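Local coordinates for protein exopolygalacturonase (Yersinia enterocolitica, PDB 2UVF) that hydrolyses the polygalacturonic acid of pectin as a family 28 exo-acting glycoside hydrolase, here holding digalacturonic acid in its pocket, at residues A[55-60]-A[67-72]; A[130-133]-A[139-142]; A[401-406]-A[466-471]; A[438-441]-A[447-450]. All coordinates share one frame; numbering follows the deposited sequence. Where two conformers were deposited one is given.

Interaction 1: residues A[55-60]-A[67-72]; sequences LVWKAP and VDYQIF
Trp57 and Tyr69 make an edge-to-face aromatic pair in the buried interface between the two antiparallel sheets of the fibronectin type III domain. The indole presents the edge of its five-membered ring, and Trp57 NE1 stands 3.3 Å above the plane of the phenol ring, over its centre. The two planes are tilted by 54°, a slanting version of the T-shape, with the ring centroids 4.3 Å apart. Trp57 reaches this place by setting CG between its backbone N and carbonyl carbon (chi1 56°). The six-membered half of the indole then runs on along the opposing strand: Trp57 CZ2 lies 3.5 Å from Tyr69 CB, and Trp57 CH2 meets the end of an aliphatic chain, Ile71 CD1, at 3.5 Å. The other branch of that isoleucine extends the apolar row, with Ile71 CG2 3.8 Å from Leu55 CD1. At the far end of the phenol the hydroxyl lies against the turn after the strand, Tyr69 OH being 3.5 Å from Pro60 CD. The strand axes come no closer than 10.4 Å and diverge strongly from parallel, at 133°, the spacing expected when sheets meet through side chains. Strand 53-58 is flanked by 39-42 and 114-117, strand 66-73 by 76-80 and 125-134. Leu41 and Phe115 touch Trp57, and Ala132 lies beside Tyr69.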
loop_
_atom_site.group_PDB
_atom_site.type_symbol
_atom_site.label_atom_id
_atom_site.label_comp_id
_atom_site.label_asym_id
_atom_site.label_seq_id
_atom_site.Cartn_x
_atom_site.Cartn_y
_atom_site.Cartn_z
ATOM N N LEU A 55 -8.448 1.268 17.463
ATOM C CA LEU A 55 -9.043 2.591 17.244
ATOM C C LEU A 55 -8.182 3.474 16.342
ATOM O O LEU A 55 -6.955 3.447 16.419
ATOM C CB LEU A 55 -9.246 3.319 18.580
ATOM C CG LEU A 55 -10.051 2.669 19.715
ATOM C CD1 LEU A 55 -9.676 3.318 21.059
ATOM C CD2 LEU A 55 -11.549 2.738 19.453
ATOM N N VAL A 56 -8.836 4.255 15.485
ATOM C CA VAL A 56 -8.168 5.282 14.694
ATOM C C VAL A 56 -9.007 6.545 14.693
ATOM O O VAL A 56 -10.184 6.509 15.032
ATOM C CB VAL A 56 -7.866 4.840 13.222
ATOM C CG1 VAL A 56 -7.027 3.564 13.175
ATOM C CG2 VAL A 56 -9.131 4.700 12.420
ATOM N N TRP A 57 -8.404 7.659 14.296
ATOM C CA TRP A 57 -9.069 8.953 14.319
ATOM C C TRP A 57 -8.329 9.852 13.381
ATOM O O TRP A 57 -7.160 9.588 13.077
ATOM C CB TRP A 57 -9.057 9.576 15.743
ATOM C CG TRP A 57 -7.682 9.723 16.326
ATOM C CD1 TRP A 57 -6.835 10.795 16.184
ATOM C CD2 TRP A 57 -6.979 8.758 17.131
ATOM N NE1 TRP A 57 -5.646 10.546 16.841
ATOM C CE2 TRP A 57 -5.713 9.313 17.441
ATOM C CE3 TRP A 57 -7.294 7.478 17.618
ATOM C CZ2 TRP A 57 -4.760 8.630 18.212
ATOM C CZ3 TRP A 57 -6.336 6.799 18.392
ATOM C CH2 TRP A 57 -5.090 7.379 18.680
ATOM N N LYS A 58 -8.998 10.911 12.940
ATOM C CA LYS A 58 -8.355 11.998 12.198
ATOM C C LYS A 58 -7.470 12.943 13.036
ATOM O O LYS A 58 -7.851 13.419 14.125
ATOM C CB LYS A 58 -9.402 12.807 11.437
ATOM C CG LYS A 58 -10.006 12.042 10.260
ATOM C CD LYS A 58 -11.010 12.886 9.448
ATOM C CE LYS A 58 -10.354 14.033 8.676
ATOM N NZ LYS A 58 -9.373 13.538 7.683
ATOM N N ALA A 59 -6.274 13.190 12.519
ATOM C CA ALA A 59 -5.441 14.301 12.953
ATOM C C ALA A 59 -5.701 15.405 11.940
ATOM O O ALA A 59 -5.939 15.097 10.769
ATOM C CB ALA A 59 -3.972 13.898 12.944
ATOM N N PRO A 60 -5.674 16.690 12.371
ATOM C CA PRO A 60 -5.929 17.811 11.460
ATOM C C PRO A 60 -4.766 18.150 10.522
ATOM O O PRO A 60 -3.679 17.566 10.622
ATOM C CB PRO A 60 -6.192 18.987 12.418
ATOM C CG PRO A 60 -5.482 18.658 13.660
ATOM C CD PRO A 60 -5.418 17.151 13.756
ATOM N N VAL A 67 1.349 17.038 20.149
ATOM C CA VAL A 67 2.535 16.187 20.267
ATOM C C VAL A 67 2.198 14.708 20.510
ATOM O O VAL A 67 3.081 13.857 20.451
ATOM C CB VAL A 67 3.551 16.722 21.337
ATOM C CG1 VAL A 67 4.098 18.073 20.933
ATOM C CG2 VAL A 67 2.918 16.784 22.739
ATOM N N ASP A 68 0.916 14.420 20.740
ATOM C CA ASP A 68 0.438 13.085 21.109
ATOM C C ASP A 68 -1.091 13.067 21.215
ATOM O O ASP A 68 -1.737 14.102 21.073
ATOM C CB ASP A 68 1.056 12.649 22.442
ATOM C CG ASP A 68 1.435 11.180 22.467
ATOM O OD1 ASP A 68 0.856 10.369 21.712
ATOM O OD2 ASP A 68 2.323 10.831 23.259
ATOM N N TYR A 69 -1.653 11.881 21.452
ATOM C CA TYR A 69 -3.091 11.697 21.716
ATOM C C TYR A 69 -3.257 10.709 22.867
ATOM O O TYR A 69 -2.433 9.797 23.017
ATOM C CB TYR A 69 -3.811 11.152 20.480
ATOM C CG TYR A 69 -4.031 12.172 19.393
ATOM C CD1 TYR A 69 -5.201 12.940 19.349
ATOM C CD2 TYR A 69 -3.072 12.369 18.394
ATOM C CE1 TYR A 69 -5.404 13.888 18.345
ATOM C CE2 TYR A 69 -3.269 13.308 17.387
ATOM C CZ TYR A 69 -4.426 14.067 17.364
ATOM O OH TYR A 69 -4.598 14.981 16.347
ATOM N N GLN A 70 -4.308 10.892 23.673
ATOM C CA GLN A 70 -4.560 10.040 24.844
ATOM C C GLN A 70 -5.916 9.376 24.728
ATOM O O GLN A 70 -6.884 10.010 24.312
ATOM C CB GLN A 70 -4.536 10.854 26.138
ATOM C CG GLN A 70 -3.220 11.537 26.467
ATOM C CD GLN A 70 -3.191 12.069 27.900
ATOM O OE1 GLN A 70 -4.217 12.085 28.599
ATOM N NE2 GLN A 70 -2.020 12.517 28.342
ATOM N N ILE A 71 -5.991 8.114 25.143
ATOM C CA ILE A 71 -7.168 7.275 24.885
ATOM C C ILE A 71 -7.821 6.788 26.183
ATOM O O ILE A 71 -7.159 6.228 27.042
ATOM C CB ILE A 71 -6.827 6.091 23.909
ATOM C CG1 ILE A 71 -6.617 6.614 22.482
ATOM C CG2 ILE A 71 -7.930 5.050 23.893
ATOM C CD1 ILE A 71 -5.218 7.135 22.191
ATOM N N PHE A 72 -9.126 7.017 26.303
ATOM C CA PHE A 72 -9.884 6.692 27.514
ATOM C C PHE A 72 -11.062 5.787 27.193
ATOM O O PHE A 72 -11.822 6.058 26.258
ATOM C CB PHE A 72 -10.435 7.965 28.172
ATOM C CG PHE A 72 -9.453 9.107 28.260
ATOM C CD1 PHE A 72 -8.711 9.315 29.422
ATOM C CD2 PHE A 72 -9.306 10.002 27.203
ATOM C CE1 PHE A 72 -7.815 10.368 29.524
ATOM C CE2 PHE A 72 -8.408 11.056 27.301
ATOM C CZ PHE A 72 -7.662 11.241 28.469
#

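Interaction 2: residues A[130-133]-A[139-142]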
loop_
_atom_site.group_PDB
_atom_site.type_symbol
_atom_site.label_atom_id
_atom_site.label_comp_id
_atom_site.label_asym_id
_atom_site.label_seq_id
_atom_site.Cartn_x
_atom_site.Cartn_y
_atom_site.Cartn_z
ATOM N N VAL A 130 -10.961 10.010 22.706
ATOM C CA VAL A 130 -9.570 10.414 22.427
ATOM C C VAL A 130 -9.370 11.939 22.571
ATOM O O VAL A 130 -10.181 12.736 22.087
ATOM C CB VAL A 130 -9.085 9.903 21.006
ATOM C CG1 VAL A 130 -9.894 10.523 19.862
ATOM C CG2 VAL A 130 -7.598 10.145 20.805
ATOM N N LYS A 131 -8.291 12.328 23.252
ATOM C CA LYS A 131 -7.903 13.742 23.379
ATOM C C LYS A 131 -6.519 13.971 22.779
ATOM O O LYS A 131 -5.605 13.160 23.007
ATOM C CB LYS A 131 -7.849 14.176 24.857
ATOM C CG LYS A 131 -9.079 13.896 25.683
ATOM C CD LYS A 131 -8.981 14.630 27.015
ATOM C CE LYS A 131 -10.190 14.346 27.908
ATOM N NZ LYS A 131 -10.434 15.432 28.916
ATOM N N ALA A 132 -6.382 15.059 22.021
ATOM C CA ALA A 132 -5.081 15.604 21.632
ATOM C C ALA A 132 -4.292 16.067 22.853
ATOM O O ALA A 132 -4.834 16.715 23.753
ATOM C CB ALA A 132 -5.246 16.757 20.661
ATOM N N GLN A 133 -3.011 15.718 22.877
ATOM C CA GLN A 133 -2.104 16.176 23.912
ATOM C C GLN A 133 -1.186 17.214 23.284
ATOM O O GLN A 133 -0.649 17.009 22.192
ATOM C CB GLN A 133 -1.294 15.010 24.487
ATOM C CG GLN A 133 -0.559 15.323 25.790
ATOM C CD GLN A 133 0.503 14.299 26.116
ATOM O OE1 GLN A 133 0.244 13.328 26.826
ATOM N NE2 GLN A 133 1.702 14.498 25.586
ATOM N N LEU A 139 -4.460 18.998 27.512
ATOM C CA LEU A 139 -5.254 18.170 26.605
ATOM C C LEU A 139 -6.367 18.967 25.940
ATOM O O LEU A 139 -6.747 20.033 26.423
ATOM C CB LEU A 139 -5.858 16.990 27.365
ATOM C CG LEU A 139 -4.891 16.095 28.129
ATOM C CD1 LEU A 139 -5.665 15.119 28.999
ATOM C CD2 LEU A 139 -3.964 15.362 27.169
ATOM N N SER A 140 -6.885 18.459 24.825
ATOM C CA SER A 140 -8.082 19.049 24.212
ATOM C C SER A 140 -9.335 18.400 24.790
ATOM O O SER A 140 -9.264 17.330 25.403
ATOM C CB SER A 140 -8.070 18.873 22.691
ATOM O OG SER A 140 -8.507 17.574 22.321
ATOM N N VAL A 141 -10.485 19.034 24.577
ATOM C CA VAL A 141 -11.759 18.408 24.917
ATOM C C VAL A 141 -11.864 17.031 24.232
ATOM O O VAL A 141 -11.363 16.843 23.107
ATOM C CB VAL A 141 -12.994 19.329 24.612
ATOM C CG1 VAL A 141 -12.881 20.639 25.378
ATOM C CG2 VAL A 141 -13.151 19.608 23.125
ATOM N N ALA A 142 -12.472 16.072 24.933
ATOM C CA ALA A 142 -12.631 14.712 24.423
ATOM C C ALA A 142 -13.392 14.689 23.096
ATOM O O ALA A 142 -14.226 15.567 22.824
ATOM C CB ALA A 142 -13.331 13.834 25.454
#
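Ala132 O is met by two neighbours from the facing segment: Ser140 N donates a hydrogen bond of 2.9 Å to it, in the carbonyl plane, and Leu139 CA adds a C-H contact at 3.2 Å. The exchange in the other direction is made by a side chain. Ala132 N gives a weak bond of 3.3 Å to Ser140 OG, whose own hydroxyl proton goes to Val141 O at 3.1 Å, approaching above the plane of that carbonyl. A chi1 of 81° tucks the hydroxyl between the serine's backbone N and carbonyl carbon, where it can serve both. Lys131 runs extended across the loop, with its CD 3.2 Å from Ser140 O; the same methylene meets Leu139 CD1. The other leucine branch, Leu139 CD2, lies 3.7 Å from Gln133 CG, while the glutamine amide turns to strand 66-73 and takes a bond from Gln70 through OE1. The two segments run nearly antiparallel (166°), but beta pairing is confined to a single bridge between Gln133 and Leu139, ahead of strand 146-149. With a serine hydroxyl standing in for a main-chain acceptor, both the N-H, though weakly, and the carbonyl of buried Ala132 find partners in the loop.

Interaction 3: residues A[401-406]-A[466-471]; sequences GDDCIN and RAKSTS. With NI (nickel (II) ion), chain K; ADA (alpha-D-galactopyranuronic acid), chain C; ADA (alpha-D-galactopyranuronic acid), chain B.
Asp403 and Lys468 meet only loosely, through a long salt bridge of 3.7 Å between Asp403 OD2 and Lys468 NZ, whereas the sugar alongside is gripped closely. Asn406 OD1 accepts a hydrogen bond of 2.7 Å from O3 of the chain B galacturonate. With CG of Asn406 anti to the backbone N (chi1 -178°), the amide extends to the sugar, while its other end, Asn406 ND2, gives a weak bond to Asp403 OD2. Asp402 faces the second sugar: Asp402 OD1 stands 3.1 Å from C1 of the chain C galacturonate and Asp402 OD2 accepts from its O1 at 3.2 Å. Such closeness to the anomeric carbon is consistent with Asp402 being one of the acidic residues that act in catalysis in family 28. Bent at chi2 and chi3, Lys468, on the looser, partly exposed side, brings NZ to 3.5 Å from the carboxylate oxygen O6B of that sugar. Beyond Asp402, Gly401 O binds a nickel ion at 2.1 Å together with three waters and Asp376. In the parallel beta-helix, strand 438-441 lies between strands 405-408 and 463-470, so the two segments are neighbours but one, with Val439 of the middle strand touching Asp403, Asn406 and Lys468.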
loop_
_atom_site.group_PDB
_atom_site.type_symbol
_atom_site.label_atom_id
_atom_site.label_comp_id
_atom_site.label_asym_id
_atom_site.label_seq_id
_atom_site.Cartn_x
_atom_site.Cartn_y
_atom_site.Cartn_z
ATOM N N GLY A 401 9.792 -4.613 -3.922
ATOM C CA GLY A 401 10.441 -4.723 -5.212
ATOM C C GLY A 401 9.921 -3.703 -6.197
ATOM O O GLY A 401 10.621 -3.374 -7.149
ATOM N N ASP A 402 8.709 -3.204 -5.963
ATOM C CA ASP A 402 8.088 -2.197 -6.835
ATOM C C ASP A 402 7.415 -1.106 -6.005
ATOM O O ASP A 402 7.921 -0.738 -4.928
ATOM C CB ASP A 402 7.084 -2.863 -7.793
ATOM C CG ASP A 402 6.999 -2.151 -9.128
ATOM O OD1 ASP A 402 6.306 -1.119 -9.196
ATOM O OD2 ASP A 402 7.636 -2.611 -10.102
ATOM N N ASP A 403 6.288 -0.573 -6.490
ATOM C CA ASP A 403 5.603 0.522 -5.792
ATOM C C ASP A 403 5.231 -0.012 -4.420
ATOM O O ASP A 403 4.943 -1.196 -4.290
ATOM C CB ASP A 403 4.317 0.955 -6.514
ATOM C CG ASP A 403 4.573 1.537 -7.905
ATOM O OD1 ASP A 403 5.686 2.090 -8.137
ATOM O OD2 ASP A 403 3.643 1.478 -8.759
ATOM N N CYS A 404 5.243 0.848 -3.406
ATOM C CA CYS A 404 4.834 0.445 -2.073
ATOM C C CYS A 404 3.321 0.321 -1.983
ATOM O O CYS A 404 2.816 -0.743 -1.661
ATOM C CB CYS A 404 5.392 1.407 -1.013
ATOM S SG CYS A 404 7.214 1.594 -1.030
ATOM N N ILE A 405 2.607 1.420 -2.205
ATOM C CA ILE A 405 1.158 1.390 -2.308
ATOM C C ILE A 405 0.801 1.926 -3.691
ATOM O O ILE A 405 1.210 3.029 -4.075
ATOM C CB ILE A 405 0.429 2.183 -1.176
ATOM C CG1 ILE A 405 0.822 1.646 0.202
ATOM C CG2 ILE A 405 -1.111 2.148 -1.364
ATOM C CD1 ILE A 405 0.514 2.618 1.337
ATOM N N ASN A 406 0.086 1.101 -4.452
ATOM C CA ASN A 406 -0.314 1.473 -5.791
ATOM C C ASN A 406 -1.830 1.553 -5.889
ATOM O O ASN A 406 -2.533 0.733 -5.303
ATOM C CB ASN A 406 0.209 0.439 -6.792
ATOM C CG ASN A 406 -0.127 0.802 -8.216
ATOM O OD1 ASN A 406 -1.147 0.384 -8.755
ATOM N ND2 ASN A 406 0.716 1.603 -8.822
ATOM N N ARG A 466 3.873 9.685 -6.551
ATOM C CA ARG A 466 4.073 9.401 -7.974
ATOM C C ARG A 466 2.725 9.242 -8.680
ATOM O O ARG A 466 1.950 8.356 -8.358
ATOM C CB ARG A 466 4.957 8.147 -8.166
ATOM C CG ARG A 466 5.096 7.610 -9.620
ATOM C CD ARG A 466 5.794 8.583 -10.583
ATOM N NE ARG A 466 6.598 7.881 -11.593
ATOM C CZ ARG A 466 6.789 8.294 -12.848
ATOM N NH1 ARG A 466 6.209 9.405 -13.288
ATOM N NH2 ARG A 466 7.544 7.578 -13.677
ATOM N N ALA A 467 2.461 10.133 -9.631
ATOM C CA ALA A 467 1.201 10.163 -10.386
ATOM C C ALA A 467 1.552 10.032 -11.849
ATOM O O ALA A 467 2.160 10.932 -12.445
ATOM C CB ALA A 467 0.370 11.454 -10.113
ATOM N N LYS A 468 1.194 8.883 -12.409
ATOM C CA LYS A 468 1.559 8.509 -13.781
ATOM C C LYS A 468 0.324 8.118 -14.577
ATOM O O LYS A 468 -0.567 7.460 -14.055
ATOM C CB LYS A 468 2.594 7.365 -13.786
ATOM C CG LYS A 468 2.693 6.604 -12.455
ATOM C CD LYS A 468 2.762 5.086 -12.616
ATOM C CE LYS A 468 4.164 4.521 -12.539
ATOM N NZ LYS A 468 4.119 3.092 -12.055
ATOM N N SER A 469 0.267 8.548 -15.836
ATOM C CA SER A 469 -0.765 8.077 -16.769
ATOM C C SER A 469 -0.281 8.252 -18.198
ATOM O O SER A 469 0.866 8.661 -18.411
ATOM C CB SER A 469 -2.084 8.822 -16.566
ATOM O OG SER A 469 -3.152 8.153 -17.208
ATOM N N THR A 470 -1.128 7.878 -19.162
ATOM C CA THR A 470 -1.007 8.339 -20.562
ATOM C C THR A 470 -2.378 8.816 -21.042
ATOM O O THR A 470 -3.397 8.536 -20.403
ATOM C CB THR A 470 -0.388 7.284 -21.557
ATOM O OG1 THR A 470 -1.293 6.192 -21.774
ATOM C CG2 THR A 470 0.959 6.740 -21.058
ATOM N N SER A 471 -2.394 9.549 -22.153
ATOM C CA SER A 471 -3.628 10.054 -22.751
ATOM C C SER A 471 -4.583 8.948 -23.227
ATOM O O SER A 471 -5.808 9.119 -23.174
ATOM C CB SER A 471 -3.304 11.009 -23.908
ATOM O OG SER A 471 -4.478 11.547 -24.492
HETATM NI NI NI K . 12.458 -2.416 -7.367
HETATM C C1 ADA C . 4.763 -1.307 -11.869
HETATM C C2 ADA C . 3.821 -2.507 -11.644
HETATM C C3 ADA C . 3.492 -3.082 -13.041
HETATM C C4 ADA C . 2.532 -2.072 -13.694
HETATM C C5 ADA C . 3.329 -0.766 -13.862
HETATM C C6 ADA C . 2.441 0.356 -14.448
HETATM O O1 ADA C . 5.959 -1.642 -12.632
HETATM O O2 ADA C . 4.353 -3.470 -10.763
HETATM O O3 ADA C . 2.986 -4.439 -13.005
HETATM O O4 ADA C . 1.463 -1.800 -12.754
HETATM O O5 ADA C . 3.959 -0.318 -12.584
HETATM O O6B ADA C . 1.738 1.028 -13.651
HETATM O O6A ADA C . 2.473 0.542 -15.692
HETATM C C1 ADA B . 0.135 -1.704 -13.324
HETATM C C2 ADA B . -0.797 -1.246 -12.183
HETATM C C3 ADA B . -0.765 -2.333 -11.090
HETATM C C4 ADA B . -1.231 -3.701 -11.678
HETATM C C5 ADA B . -0.325 -4.091 -12.866
HETATM C C6 ADA B . -0.629 -5.411 -13.628
HETATM O O2 ADA B . -0.409 0.045 -11.674
HETATM O O3 ADA B . -1.545 -1.943 -9.963
HETATM O O4 ADA B . -2.602 -3.654 -12.090
HETATM O O5 ADA B . -0.259 -3.013 -13.849
HETATM O O6B ADA B . -0.666 -5.335 -14.876
HETATM O O6A ADA B . -0.805 -6.468 -12.974
HETATM O O HOH W 1 12.447 -1.682 -5.066
HETATM O O HOH W 2 14.449 -1.574 -7.795
HETATM O O HOH W 3 12.531 -3.399 -9.669
#

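Interaction 4: residues A[438-441]-A[447-450]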
loop_
_atom_site.group_PDB
_atom_site.type_symbol
_atom_site.label_atom_id
_atom_site.label_comp_id
_atom_site.label_asym_id
_atom_site.label_seq_id
_atom_site.Cartn_x
_atom_site.Cartn_y
_atom_site.Cartn_z
ATOM N N ILE A 438 3.504 6.486 -2.442
ATOM C CA ILE A 438 2.110 6.628 -2.838
ATOM C C ILE A 438 2.073 6.812 -4.342
ATOM O O ILE A 438 2.595 7.794 -4.860
ATOM C CB ILE A 438 1.417 7.806 -2.088
ATOM C CG1 ILE A 438 1.610 7.669 -0.560
ATOM C CG2 ILE A 438 -0.071 7.971 -2.520
ATOM C CD1 ILE A 438 0.943 6.444 0.064
ATOM N N VAL A 439 1.489 5.830 -5.028
ATOM C CA VAL A 439 1.500 5.780 -6.479
ATOM C C VAL A 439 0.082 5.721 -7.033
ATOM O O VAL A 439 -0.657 4.792 -6.727
ATOM C CB VAL A 439 2.318 4.576 -7.008
ATOM C CG1 VAL A 439 2.429 4.651 -8.544
ATOM C CG2 VAL A 439 3.689 4.562 -6.358
ATOM N N THR A 440 -0.288 6.736 -7.823
ATOM C CA THR A 440 -1.574 6.793 -8.535
ATOM C C THR A 440 -1.362 6.929 -10.064
ATOM O O THR A 440 -0.989 7.991 -10.512
ATOM C CB THR A 440 -2.411 8.054 -8.109
ATOM O OG1 THR A 440 -1.779 9.229 -8.617
ATOM C CG2 THR A 440 -2.543 8.215 -6.609
ATOM N N GLY A 441 -1.490 5.897 -10.891
ATOM C CA GLY A 441 -1.129 4.521 -10.627
ATOM C C GLY A 441 -0.594 4.060 -11.973
ATOM O O GLY A 441 0.052 3.036 -12.064
ATOM N N TRP A 447 -10.908 6.541 -12.899
ATOM C CA TRP A 447 -10.584 7.594 -11.916
ATOM C C TRP A 447 -10.023 7.044 -10.599
ATOM O O TRP A 447 -10.539 6.084 -10.036
ATOM C CB TRP A 447 -11.769 8.553 -11.654
ATOM C CG TRP A 447 -12.008 9.539 -12.784
ATOM C CD1 TRP A 447 -12.987 9.471 -13.740
ATOM C CD2 TRP A 447 -11.244 10.727 -13.082
ATOM N NE1 TRP A 447 -12.883 10.538 -14.607
ATOM C CE2 TRP A 447 -11.826 11.323 -14.228
ATOM C CE3 TRP A 447 -10.130 11.339 -12.495
ATOM C CZ2 TRP A 447 -11.330 12.504 -14.797
ATOM C CZ3 TRP A 447 -9.637 12.515 -13.056
ATOM C CH2 TRP A 447 -10.238 13.085 -14.197
ATOM N N ILE A 448 -8.941 7.663 -10.143
ATOM C CA ILE A 448 -8.417 7.453 -8.795
ATOM C C ILE A 448 -8.682 8.727 -8.006
ATOM O O ILE A 448 -8.344 9.825 -8.454
ATOM C CB ILE A 448 -6.890 7.112 -8.802
ATOM C CG1 ILE A 448 -6.646 5.779 -9.531
ATOM C CG2 ILE A 448 -6.329 7.086 -7.359
ATOM C CD1 ILE A 448 -5.301 5.650 -10.201
ATOM N N GLU A 449 -9.295 8.600 -6.836
ATOM C CA GLU A 449 -9.778 9.798 -6.169
ATOM C C GLU A 449 -9.972 9.646 -4.661
ATOM O O GLU A 449 -10.149 8.539 -4.152
ATOM C CB GLU A 449 -11.096 10.237 -6.818
ATOM C CG GLU A 449 -12.248 9.265 -6.570
ATOM C CD GLU A 449 -13.437 9.473 -7.504
ATOM O OE1 GLU A 449 -13.335 10.266 -8.473
ATOM O OE2 GLU A 449 -14.467 8.824 -7.252
ATOM N N ASP A 450 -9.966 10.792 -3.977
ATOM C CA ASP A 450 -10.204 10.880 -2.539
ATOM C C ASP A 450 -9.144 10.101 -1.771
ATOM O O ASP A 450 -9.479 9.246 -0.960
ATOM C CB ASP A 450 -11.608 10.377 -2.142
ATOM C CG ASP A 450 -12.754 11.004 -2.965
ATOM O OD1 ASP A 450 -12.571 12.047 -3.650
ATOM O OD2 ASP A 450 -13.877 10.429 -2.888
#
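Ile448 meets Thr440 and Gly441 with both of its branches. The shorter one, Ile448 CG2, lies 4.0 Å from Thr440 CG2, methyl against methyl, the two side chains passing at a slant. The longer one ends over the backbone, with Ile448 CD1 3.9 Å from Gly441 N. That nitrogen belongs to a cis peptide between Thr440 and Gly441, a rare form where no proline follows. Thr440 directs its methyl at the isoleucine because chi1 of 70° sets OG1 between the backbone N and the carbonyl carbon and leaves CG2 anti to the latter. The contact is buried and made by van der Waals packing, aliphatic on the side of the isoleucine, and it lies inside the parallel beta-helix of the family 28 domain, where strand 438-441 turns a corner of a coil into strand 448-459. Phe407, one coil back, touches both Thr440 and Ile448, and Met421 also packs on the isoleucine. On the other flank Ala467 touches Thr440. Alternation along the strand sends Val439 the opposite way, toward Asp403 and Lys468 on the sugar side. Just past the cis bond, Gly441 O makes a weak hydrogen bond with O2 of a bound galacturonate, which puts the end of the strand in the ligand pocket. Beyond Ile448, Glu449 turns away from strand 438-441 to form a salt bridge with Arg478, whose charge also makes a cation-pi contact with Trp447.

How the interactions relate
From the N terminus, interaction 1 comes first, closing a short turn between strands of the two sheets of the fibronectin type III domain. Interaction 2 follows in series, closing the turn after strand 125-134; the two touch because that strand neighbours 66-73, Gln70 N lying 2.7 Å from Lys131 O. The catalytic beta-helix carries the other pair, well separated from these, with contact centres about 26 to 37 Å apart. There interaction 3 spans about sixty residues, and interaction 4, a tight corner, is nested inside that loop. Arg466 N is 2.8 Å from Ile438 O, so strands 438-441 and 463-470 of successive coils are paired, and 438-441 also borders 405-408.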